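Local coordinates for tudor and KH domain-containing protein homolog (Drosophila melanogaster, PDB 5YGB) that takes part in piRNA metabolism and transposon silencing, binding the N-terminus of Piwi through its Tudor domain and likely recruiting Piwi proteins to the nuage, at residues A[15-26]-A[119-128]; A[72-80]-A[90-98]. The protein carries 1 engineered substitution. All blocks are in the same frame, centred on the assembly; numbering follows the deposited sequence. Where two conformers were deposited one is given.

Overall arrangement
Both contacts are antiparallel strand pairings within the extended Tudor domain, but they lie in different sheets. Contact 1 joins strand 17-22 to strand 124-128 close to the centre of the molecule and is only partly buried; contact 2, nested in the loop that contact 1 closes, is the more buried hairpin of strands 70-81 and 89-95. Their centres are about 17 Å apart, yet they touch: Gln21 NE2 probably bonds Asp97 O, and Leu119 O accepts from Arg73 NH1. Contact 1 adds to its backbone bonds an amide-guanidinium cluster at the start of helix 25-41 and waters that bridge the segments at both ends, whereas contact 2 combines aliphatic packing with a bidentate salt bridge and an aromatic pair.

Contact 1: A[15-26]-A[119-128]; sequences PTKFWVQLIGPQ and LRFQAVECFL
Backbone bonds between Phe18 and Cys126 and between Val20 and Val124 pair strands 17-22 and 124-128 antiparallel. Each couple is bonded in both directions: Cys126 N reaches Phe18 O at 2.8 Å. The return bond, Phe18 N to Cys126 O, is 3.1 Å. At the end of strand 124-128, Leu128 N donates to Pro15 O in the turn before strand 17-22.

Polar side chains gather where helix 25-41 begins. Gln26 OE1 accepts two bonds: Gln122 NE2 reaches it at 2.9 Å on a lone pair in the carbonyl plane, while Arg120 NH1 comes at 2.8 Å, tilted from that plane; the Gln26 amide and the Arg120 guanidinium stand nearly perpendicular (87°). The Gln122 chain is bent at chi2 (-67°), which turns its amide back so that NE2 also donates to Arg120 O; Gln122 OE1 accepts a hydrogen bond from a water that also donates to Leu22 O. An alanine in place of Gln122 would probably deprive Gln26 OE1 of one of its two donors and leave Arg120 O without this amide partner.

Ring contacts lie on both faces of the pairing. On one, Glu125 CG sits over the five-membered ring of Trp19, 4.0 Å from its centroid, in a CH-pi contact; one water links Trp19 NE1 to Glu125 OE1, which also forms a salt bridge with Arg172. On the other, with Phe18, Val20 and Cys126, Cys126 CB lies over the Phe18 ring, 4.3 Å from its centroid, and Cys126 SG meets Val20 CG2 at 3.9 Å. The Phe18 ring is further packed by Val192 and Leu194 of strand 188-195. This strand pair belongs to the mixed sheet of the staphylococcal-nuclease-like part, which with the canonical Tudor barrel and the helix between them is characteristic of an extended Tudor domain.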
loop_
_atom_site.group_PDB
_atom_site.type_symbol
_atom_site.label_atom_id
_atom_site.label_comp_id
_atom_site.label_asym_id
_atom_site.label_seq_id
_atom_site.Cartn_x
_atom_site.Cartn_y
_atom_site.Cartn_z
ATOM N N PRO A 15 -11.595 4.756 -3.922
ATOM C CA PRO A 15 -12.390 4.090 -2.875
ATOM C C PRO A 15 -12.505 2.581 -3.067
ATOM O O PRO A 15 -12.814 1.884 -2.102
ATOM C CB PRO A 15 -13.770 4.754 -3.001
ATOM C CG PRO A 15 -13.485 6.101 -3.602
ATOM C CD PRO A 15 -12.354 5.849 -4.565
ATOM N N THR A 16 -12.265 2.081 -4.277
ATOM C CA THR A 16 -12.315 0.638 -4.488
ATOM C C THR A 16 -10.927 0.027 -4.707
ATOM O O THR A 16 -10.801 -1.126 -5.119
ATOM C CB THR A 16 -13.276 0.268 -5.654
ATOM O OG1 THR A 16 -13.022 1.100 -6.792
ATOM C CG2 THR A 16 -14.716 0.466 -5.213
ATOM N N LYS A 17 -9.889 0.789 -4.371
ATOM C CA LYS A 17 -8.536 0.250 -4.336
ATOM C C LYS A 17 -7.680 1.054 -3.363
ATOM O O LYS A 17 -7.185 2.123 -3.692
ATOM C CB LYS A 17 -7.906 0.247 -5.732
ATOM C CG LYS A 17 -6.537 -0.424 -5.771
ATOM C CD LYS A 17 -5.972 -0.462 -7.187
ATOM C CE LYS A 17 -4.703 -1.291 -7.237
ATOM N NZ LYS A 17 -4.169 -1.413 -8.625
ATOM N N PHE A 18 -7.540 0.542 -2.146
ATOM C CA PHE A 18 -6.715 1.200 -1.145
ATOM C C PHE A 18 -6.109 0.140 -0.239
ATOM O O PHE A 18 -6.434 -1.041 -0.348
ATOM C CB PHE A 18 -7.524 2.244 -0.346
ATOM C CG PHE A 18 -8.696 1.678 0.424
ATOM C CD1 PHE A 18 -9.950 1.567 -0.164
ATOM C CD2 PHE A 18 -8.541 1.266 1.739
ATOM C CE1 PHE A 18 -11.014 1.048 0.544
ATOM C CE2 PHE A 18 -9.616 0.757 2.452
ATOM C CZ PHE A 18 -10.851 0.655 1.847
ATOM N N TRP A 19 -5.223 0.561 0.665
ATOM C CA TRP A 19 -4.488 -0.369 1.515
ATOM C C TRP A 19 -4.630 0.016 2.971
ATOM O O TRP A 19 -4.598 1.200 3.320
ATOM C CB TRP A 19 -3.006 -0.411 1.115
ATOM C CG TRP A 19 -2.743 -1.072 -0.215
ATOM C CD1 TRP A 19 -2.330 -2.355 -0.413
ATOM C CD2 TRP A 19 -2.877 -0.476 -1.511
ATOM N NE1 TRP A 19 -2.203 -2.603 -1.769
ATOM C CE2 TRP A 19 -2.525 -1.465 -2.462
ATOM C CE3 TRP A 19 -3.251 0.794 -1.973
ATOM C CZ2 TRP A 19 -2.554 -1.223 -3.840
ATOM C CZ3 TRP A 19 -3.272 1.034 -3.352
ATOM C CH2 TRP A 19 -2.922 0.025 -4.260
ATOM N N VAL A 20 -4.790 -0.992 3.818
ATOM C CA VAL A 20 -4.862 -0.763 5.261
ATOM C C VAL A 20 -3.782 -1.534 6.017
ATOM O O VAL A 20 -3.295 -2.591 5.563
ATOM C CB VAL A 20 -6.249 -1.131 5.851
ATOM C CG1 VAL A 20 -7.350 -0.379 5.134
ATOM C CG2 VAL A 20 -6.494 -2.619 5.771
ATOM N N GLN A 21 -3.417 -0.980 7.165
ATOM C CA GLN A 21 -2.498 -1.576 8.121
ATOM C C GLN A 21 -3.242 -1.784 9.424
ATOM O O GLN A 21 -4.036 -0.929 9.815
ATOM C CB GLN A 21 -1.311 -0.654 8.382
ATOM C CG GLN A 21 -0.487 -0.286 7.143
ATOM C CD GLN A 21 0.418 0.895 7.402
ATOM O OE1 GLN A 21 0.096 1.767 8.210
ATOM N NE2 GLN A 21 1.553 0.939 6.717
ATOM N N LEU A 22 -2.964 -2.876 10.121
ATOM C CA LEU A 22 -3.538 -3.096 11.441
ATOM C C LEU A 22 -2.798 -2.313 12.511
ATOM O O LEU A 22 -1.566 -2.336 12.563
ATOM C CB LEU A 22 -3.501 -4.576 11.813
ATOM C CG LEU A 22 -4.311 -5.517 10.941
ATOM C CD1 LEU A 22 -4.119 -6.935 11.446
ATOM C CD2 LEU A 22 -5.747 -5.134 11.002
ATOM N N ILE A 23 -3.554 -1.659 13.380
ATOM C CA ILE A 23 -3.004 -0.967 14.542
ATOM C C ILE A 23 -2.782 -1.936 15.682
ATOM O O ILE A 23 -3.640 -2.766 15.988
ATOM C CB ILE A 23 -3.948 0.148 15.002
ATOM C CG1 ILE A 23 -4.109 1.184 13.893
ATOM C CG2 ILE A 23 -3.440 0.800 16.296
ATOM C CD1 ILE A 23 -5.102 2.270 14.225
ATOM N N GLY A 24 -1.640 -1.825 16.343
ATOM C CA GLY A 24 -1.382 -2.630 17.521
ATOM C C GLY A 24 0.078 -3.010 17.575
ATOM O O GLY A 24 0.932 -2.249 17.091
ATOM N N PRO A 25 0.383 -4.197 18.107
ATOM C CA PRO A 25 1.782 -4.610 18.211
ATOM C C PRO A 25 2.443 -4.644 16.843
ATOM O O PRO A 25 3.631 -4.373 16.739
ATOM C CB PRO A 25 1.700 -6.013 18.822
ATOM C CG PRO A 25 0.351 -6.086 19.446
ATOM C CD PRO A 25 -0.537 -5.236 18.603
ATOM N N GLN A 26 1.654 -4.918 15.806
ATOM C CA GLN A 26 2.210 -4.989 14.462
ATOM C C GLN A 26 2.568 -3.628 13.904
ATOM O O GLN A 26 3.590 -3.506 13.211
ATOM C CB GLN A 26 1.240 -5.676 13.516
ATOM C CG GLN A 26 1.162 -7.145 13.749
ATOM C CD GLN A 26 0.357 -7.819 12.686
ATOM O OE1 GLN A 26 0.757 -7.843 11.523
ATOM N NE2 GLN A 26 -0.780 -8.389 13.070
ATOM N N LEU A 119 8.690 -9.828 10.055
ATOM C CA LEU A 119 7.394 -9.180 10.239
ATOM C C LEU A 119 6.459 -9.446 9.060
ATOM O O LEU A 119 6.852 -9.310 7.901
ATOM C CB LEU A 119 7.575 -7.670 10.422
ATOM C CG LEU A 119 6.305 -6.859 10.685
ATOM C CD1 LEU A 119 5.674 -7.236 12.014
ATOM C CD2 LEU A 119 6.621 -5.369 10.666
ATOM N N ARG A 120 5.220 -9.824 9.362
ATOM C CA ARG A 120 4.174 -9.962 8.348
ATOM C C ARG A 120 4.134 -8.734 7.431
ATOM O O ARG A 120 4.272 -7.609 7.905
ATOM C CB ARG A 120 2.818 -10.170 9.062
ATOM C CG ARG A 120 1.562 -9.937 8.228
ATOM C CD ARG A 120 0.242 -10.139 9.018
ATOM N NE ARG A 120 -0.855 -9.625 8.205
ATOM C CZ ARG A 120 -1.328 -8.386 8.298
ATOM N NH1 ARG A 120 -0.837 -7.551 9.206
ATOM N NH2 ARG A 120 -2.299 -7.981 7.494
ATOM N N PHE A 121 3.979 -8.930 6.122
ATOM C CA PHE A 121 3.811 -7.780 5.232
ATOM C C PHE A 121 2.550 -7.023 5.680
ATOM O O PHE A 121 1.463 -7.609 5.816
ATOM C CB PHE A 121 3.712 -8.210 3.763
ATOM C CG PHE A 121 5.000 -8.767 3.185
ATOM C CD1 PHE A 121 6.180 -8.782 3.913
ATOM C CD2 PHE A 121 5.021 -9.245 1.886
ATOM C CE1 PHE A 121 7.353 -9.296 3.357
ATOM C CE2 PHE A 121 6.196 -9.749 1.324
ATOM C CZ PHE A 121 7.347 -9.773 2.062
ATOM N N GLN A 122 2.679 -5.726 5.932
ATOM C CA GLN A 122 1.660 -5.031 6.712
ATOM C C GLN A 122 0.465 -4.473 5.940
ATOM O O GLN A 122 -0.570 -4.190 6.552
ATOM C CB GLN A 122 2.331 -3.900 7.507
ATOM C CG GLN A 122 3.231 -4.414 8.623
ATOM C CD GLN A 122 2.420 -5.092 9.697
ATOM O OE1 GLN A 122 1.559 -4.473 10.323
ATOM N NE2 GLN A 122 2.660 -6.377 9.889
ATOM N N ALA A 123 0.578 -4.286 4.628
ATOM C CA ALA A 123 -0.504 -3.660 3.873
ATOM C C ALA A 123 -1.437 -4.683 3.267
ATOM O O ALA A 123 -0.982 -5.648 2.641
ATOM C CB ALA A 123 0.054 -2.750 2.771
ATOM N N VAL A 124 -2.738 -4.484 3.456
ATOM C CA VAL A 124 -3.739 -5.320 2.798
ATOM C C VAL A 124 -4.600 -4.479 1.873
ATOM O O VAL A 124 -5.224 -3.492 2.304
ATOM C CB VAL A 124 -4.638 -6.037 3.803
ATOM C CG1 VAL A 124 -5.702 -6.841 3.064
ATOM C CG2 VAL A 124 -3.816 -6.963 4.691
ATOM N N GLU A 125 -4.629 -4.853 0.598
ATOM C CA GLU A 125 -5.450 -4.179 -0.397
ATOM C C GLU A 125 -6.927 -4.500 -0.167
ATOM O O GLU A 125 -7.291 -5.660 0.019
ATOM C CB GLU A 125 -5.037 -4.580 -1.821
ATOM C CG GLU A 125 -5.595 -3.665 -2.884
ATOM C CD GLU A 125 -5.383 -4.179 -4.290
ATOM O OE1 GLU A 125 -4.464 -5.005 -4.495
ATOM O OE2 GLU A 125 -6.140 -3.758 -5.186
ATOM N N CYS A 126 -7.763 -3.464 -0.183
ATOM C CA CYS A 126 -9.199 -3.575 0.084
ATOM C C CYS A 126 -9.968 -2.726 -0.895
ATOM O O CYS A 126 -9.405 -1.875 -1.584
ATOM C CB CYS A 126 -9.555 -3.085 1.490
ATOM S SG CYS A 126 -8.771 -3.912 2.874
ATOM N N PHE A 127 -11.281 -2.939 -0.925
ATOM C CA PHE A 127 -12.195 -1.969 -1.513
ATOM C C PHE A 127 -13.251 -1.571 -0.485
ATOM O O PHE A 127 -13.479 -2.288 0.493
ATOM C CB PHE A 127 -12.834 -2.524 -2.811
ATOM C CG PHE A 127 -13.828 -3.655 -2.607
ATOM C CD1 PHE A 127 -13.391 -4.967 -2.475
ATOM C CD2 PHE A 127 -15.192 -3.410 -2.621
ATOM C CE1 PHE A 127 -14.294 -6.010 -2.324
ATOM C CE2 PHE A 127 -16.097 -4.453 -2.471
ATOM C CZ PHE A 127 -15.641 -5.751 -2.324
ATOM N N LEU A 128 -13.859 -0.409 -0.689
ATOM C CA LEU A 128 -14.926 0.044 0.192
ATOM C C LEU A 128 -16.213 -0.634 -0.239
ATOM O O LEU A 128 -16.651 -0.456 -1.369
ATOM C CB LEU A 128 -15.079 1.568 0.146
ATOM C CG LEU A 128 -15.974 2.203 1.213
ATOM C CD1 LEU A 128 -15.339 2.016 2.591
ATOM C CD2 LEU A 128 -16.197 3.682 0.900
HETATM O O HOH W 1 -8.753 -3.009 -5.857
HETATM O O HOH W 2 -1.792 -5.017 -3.520
HETATM O O HOH W 3 -0.995 -4.792 9.169
HETATM O O HOH W 4 0.647 -1.952 10.811
#

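Contact 2: A[72-80]-A[90-98]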
loop_
_atom_site.group_PDB
_atom_site.type_symbol
_atom_site.label_atom_id
_atom_site.label_comp_id
_atom_site.label_asym_id
_atom_site.label_seq_id
_atom_site.Cartn_x
_atom_site.Cartn_y
_atom_site.Cartn_z
ATOM N N TYR A 72 12.437 1.098 2.960
ATOM C CA TYR A 72 11.234 0.280 3.024
ATOM C C TYR A 72 11.440 -1.100 2.435
ATOM O O TYR A 72 12.266 -1.285 1.534
ATOM C CB TYR A 72 10.096 0.987 2.281
ATOM C CG TYR A 72 9.671 2.265 2.974
ATOM C CD1 TYR A 72 8.854 2.220 4.094
ATOM C CD2 TYR A 72 10.112 3.509 2.529
ATOM C CE1 TYR A 72 8.463 3.376 4.751
ATOM C CE2 TYR A 72 9.718 4.673 3.171
ATOM C CZ TYR A 72 8.901 4.597 4.284
ATOM O OH TYR A 72 8.504 5.742 4.945
ATOM N N ARG A 73 10.662 -2.066 2.916
ATOM C CA ARG A 73 10.582 -3.368 2.259
ATOM C C ARG A 73 9.757 -3.255 0.984
ATOM O O ARG A 73 8.680 -2.652 0.968
ATOM C CB ARG A 73 9.956 -4.415 3.190
ATOM C CG ARG A 73 10.715 -4.602 4.512
ATOM C CD ARG A 73 10.279 -5.837 5.277
ATOM N NE ARG A 73 8.880 -5.766 5.693
ATOM C CZ ARG A 73 8.272 -6.744 6.355
ATOM N NH1 ARG A 73 8.939 -7.854 6.664
ATOM N NH2 ARG A 73 6.992 -6.625 6.700
ATOM N N ALA A 74 10.246 -3.868 -0.085
ATOM C CA ALA A 74 9.569 -3.764 -1.362
ATOM C C ALA A 74 9.680 -5.049 -2.158
ATOM O O ALA A 74 10.665 -5.782 -2.048
ATOM C CB ALA A 74 10.123 -2.581 -2.166
ATOM N N GLU A 75 8.664 -5.315 -2.969
ATOM C CA GLU A 75 8.614 -6.453 -3.873
ATOM C C GLU A 75 8.837 -5.969 -5.303
ATOM O O GLU A 75 8.179 -5.029 -5.758
ATOM C CB GLU A 75 7.259 -7.161 -3.731
ATOM C CG GLU A 75 7.002 -8.268 -4.737
ATOM C CD GLU A 75 5.583 -8.799 -4.676
ATOM O OE1 GLU A 75 4.789 -8.348 -3.821
ATOM O OE2 GLU A 75 5.264 -9.682 -5.490
ATOM N N ILE A 76 9.769 -6.588 -6.015
ATOM C CA ILE A 76 9.944 -6.255 -7.424
ATOM C C ILE A 76 8.785 -6.839 -8.231
ATOM O O ILE A 76 8.561 -8.061 -8.242
ATOM C CB ILE A 76 11.288 -6.775 -7.960
ATOM C CG1 ILE A 76 12.449 -6.138 -7.185
ATOM C CG2 ILE A 76 11.411 -6.503 -9.478
ATOM C CD1 ILE A 76 13.831 -6.522 -7.701
ATOM N N VAL A 77 8.014 -5.974 -8.883
ATOM C CA VAL A 77 6.904 -6.487 -9.675
ATOM C C VAL A 77 7.155 -6.376 -11.176
ATOM O O VAL A 77 6.453 -7.018 -11.959
ATOM C CB VAL A 77 5.577 -5.804 -9.304
ATOM C CG1 VAL A 77 5.246 -6.094 -7.834
ATOM C CG2 VAL A 77 5.642 -4.327 -9.555
ATOM N N ASP A 78 8.162 -5.604 -11.585
ATOM C CA ASP A 78 8.523 -5.529 -13.001
ATOM C C ASP A 78 9.917 -4.938 -13.119
ATOM O O ASP A 78 10.378 -4.214 -12.229
ATOM C CB ASP A 78 7.497 -4.692 -13.797
ATOM C CG ASP A 78 7.380 -5.115 -15.260
ATOM O OD1 ASP A 78 8.170 -5.962 -15.730
ATOM O OD2 ASP A 78 6.470 -4.586 -15.940
ATOM N N ILE A 79 10.589 -5.267 -14.216
ATOM C CA ILE A 79 11.916 -4.761 -14.527
ATOM C C ILE A 79 11.947 -4.429 -16.010
ATOM O O ILE A 79 11.530 -5.242 -16.834
ATOM C CB ILE A 79 13.023 -5.791 -14.207
ATOM C CG1 ILE A 79 12.991 -6.215 -12.736
ATOM C CG2 ILE A 79 14.393 -5.238 -14.580
ATOM C CD1 ILE A 79 13.948 -7.346 -12.440
ATOM N N MET A 80 12.430 -3.244 -16.359
ATOM C CA MET A 80 12.458 -2.833 -17.757
ATOM C C MET A 80 13.705 -2.012 -18.023
ATOM O O MET A 80 14.301 -1.466 -17.094
ATOM C CB MET A 80 11.205 -2.038 -18.097
ATOM C CG MET A 80 10.954 -0.896 -17.152
ATOM S SD MET A 80 9.256 -0.934 -16.570
ATOM C CE MET A 80 9.363 -2.219 -15.347
ATOM N N VAL A 90 15.060 -0.029 -14.963
ATOM C CA VAL A 90 14.136 0.694 -14.099
ATOM C C VAL A 90 13.312 -0.383 -13.412
ATOM O O VAL A 90 12.850 -1.318 -14.065
ATOM C CB VAL A 90 13.239 1.675 -14.893
ATOM C CG1 VAL A 90 12.227 2.359 -13.969
ATOM C CG2 VAL A 90 14.097 2.713 -15.607
ATOM N N ILE A 91 13.154 -0.279 -12.096
ATOM C CA ILE A 91 12.521 -1.334 -11.304
ATOM C C ILE A 91 11.190 -0.859 -10.749
ATOM O O ILE A 91 11.124 0.171 -10.084
ATOM C CB ILE A 91 13.427 -1.780 -10.131
ATOM C CG1 ILE A 91 14.853 -2.034 -10.613
ATOM C CG2 ILE A 91 12.842 -2.984 -9.398
ATOM C CD1 ILE A 91 14.995 -3.250 -11.466
ATOM N N ASP A 92 10.131 -1.599 -11.046
ATOM C CA ASP A 92 8.800 -1.333 -10.511
ATOM C C ASP A 92 8.684 -2.036 -9.148
ATOM O O ASP A 92 8.717 -3.270 -9.087
ATOM C CB ASP A 92 7.744 -1.833 -11.509
ATOM C CG ASP A 92 6.331 -1.416 -11.159
ATOM O OD1 ASP A 92 6.134 -0.672 -10.180
ATOM O OD2 ASP A 92 5.413 -1.822 -11.913
ATOM N N LEU A 93 8.557 -1.246 -8.080
ATOM C CA LEU A 93 8.494 -1.763 -6.713
ATOM C C LEU A 93 7.121 -1.597 -6.094
ATOM O O LEU A 93 6.521 -0.530 -6.206
ATOM C CB LEU A 93 9.507 -1.046 -5.827
ATOM C CG LEU A 93 10.984 -1.280 -6.129
ATOM C CD1 LEU A 93 11.817 -0.488 -5.150
ATOM C CD2 LEU A 93 11.345 -2.755 -6.071
ATOM N N TYR A 94 6.641 -2.646 -5.430
ATOM C CA TYR A 94 5.439 -2.583 -4.605
ATOM C C TYR A 94 5.889 -2.547 -3.142
ATOM O O TYR A 94 6.596 -3.448 -2.683
ATOM C CB TYR A 94 4.525 -3.783 -4.902
ATOM C CG TYR A 94 3.418 -3.961 -3.891
ATOM C CD1 TYR A 94 2.374 -3.048 -3.818
ATOM C CD2 TYR A 94 3.417 -5.036 -3.002
ATOM C CE1 TYR A 94 1.365 -3.196 -2.882
ATOM C CE2 TYR A 94 2.409 -5.191 -2.071
ATOM C CZ TYR A 94 1.396 -4.257 -2.012
ATOM O OH TYR A 94 0.400 -4.399 -1.059
ATOM N N PHE A 95 5.515 -1.502 -2.406
ATOM C CA PHE A 95 5.968 -1.333 -1.023
ATOM C C PHE A 95 5.049 -2.140 -0.106
ATOM O O PHE A 95 3.949 -1.714 0.236
ATOM C CB PHE A 95 6.036 0.161 -0.673
ATOM C CG PHE A 95 7.186 0.853 -1.349
ATOM C CD1 PHE A 95 7.105 1.234 -2.676
ATOM C CD2 PHE A 95 8.379 1.042 -0.684
ATOM C CE1 PHE A 95 8.178 1.840 -3.303
ATOM C CE2 PHE A 95 9.454 1.648 -1.309
ATOM C CZ PHE A 95 9.349 2.045 -2.619
ATOM N N VAL A 96 5.514 -3.329 0.286
ATOM C CA VAL A 96 4.662 -4.361 0.858
ATOM C C VAL A 96 4.025 -3.969 2.194
ATOM O O VAL A 96 3.004 -4.538 2.571
ATOM C CB VAL A 96 5.446 -5.703 1.038
ATOM C CG1 VAL A 96 5.961 -6.212 -0.299
ATOM C CG2 VAL A 96 6.593 -5.554 2.031
ATOM N N ASP A 97 4.605 -3.017 2.916
ATOM C CA ASP A 97 4.044 -2.628 4.202
ATOM C C ASP A 97 3.085 -1.451 4.096
ATOM O O ASP A 97 2.382 -1.171 5.064
ATOM C CB ASP A 97 5.164 -2.317 5.195
ATOM C CG ASP A 97 5.963 -3.543 5.530
ATOM O OD1 ASP A 97 5.336 -4.605 5.773
ATOM O OD2 ASP A 97 7.209 -3.463 5.533
ATOM N N TYR A 98 3.032 -0.778 2.941
ATOM C CA TYR A 98 2.229 0.452 2.806
ATOM C C TYR A 98 1.233 0.427 1.658
ATOM O O TYR A 98 0.135 0.983 1.775
ATOM C CB TYR A 98 3.162 1.658 2.650
ATOM C CG TYR A 98 3.864 2.000 3.936
ATOM C CD1 TYR A 98 5.009 1.310 4.345
ATOM C CD2 TYR A 98 3.367 2.983 4.772
ATOM C CE1 TYR A 98 5.630 1.608 5.540
ATOM C CE2 TYR A 98 3.985 3.292 5.953
ATOM C CZ TYR A 98 5.107 2.605 6.341
ATOM O OH TYR A 98 5.706 2.930 7.535
HETATM O O HOH W 5 6.962 5.596 7.444
HETATM O O HOH W 6 8.655 -1.273 4.908
HETATM O O HOH W 7 5.326 -2.129 -14.722
#
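Arg73 and Asp97 form a bidentate salt bridge through NE and NH2 of the guanidinium, NE donating to OD2 and NH2 to OD1, both at 2.8 Å and both on syn lone pairs. A bend at chi3 (-63°) swings the guanidinium round to lie nearly coplanar with the carboxylate, 21° apart. Asp97 OD1 also accepts from Gln122 N, and a water ties OD2 to Arg73 N, so the carboxylate is held from several directions. Nearby, the edge of the Tyr72 ring is turned toward the face of Tyr98 in an offset edge-to-face pair, with planes at 82° and Tyr72 CE1 3.4 Å from Tyr98 CE1. One water bridges the two hydroxyls, and Tyr72 OH has a further partner in Asp68. Tyr72 CB meets the edge of the Phe95 ring, one face of which carries Ala74 CB.

Strands 70-81 and 89-95 form an antiparallel hairpin of the Tudor barrel, whose register shifts by one residue at a classic beta bulge, where Val77 and Asp78 both face Asp92. Asp92 O takes a 2.8 Å bond from Val77 N and a weak one from Asp78 N. With Val77 CG2 set between its backbone N and carbonyl carbon, that methyl lies against the Asp92 carboxylate, 3.4 Å from Asp92 CG, while CG1 packs on Tyr94 CB. Ile76 CG1 touches Leu93 CD2 at 3.7 Å, and Ile79 CG2 meets Ile91 CD1.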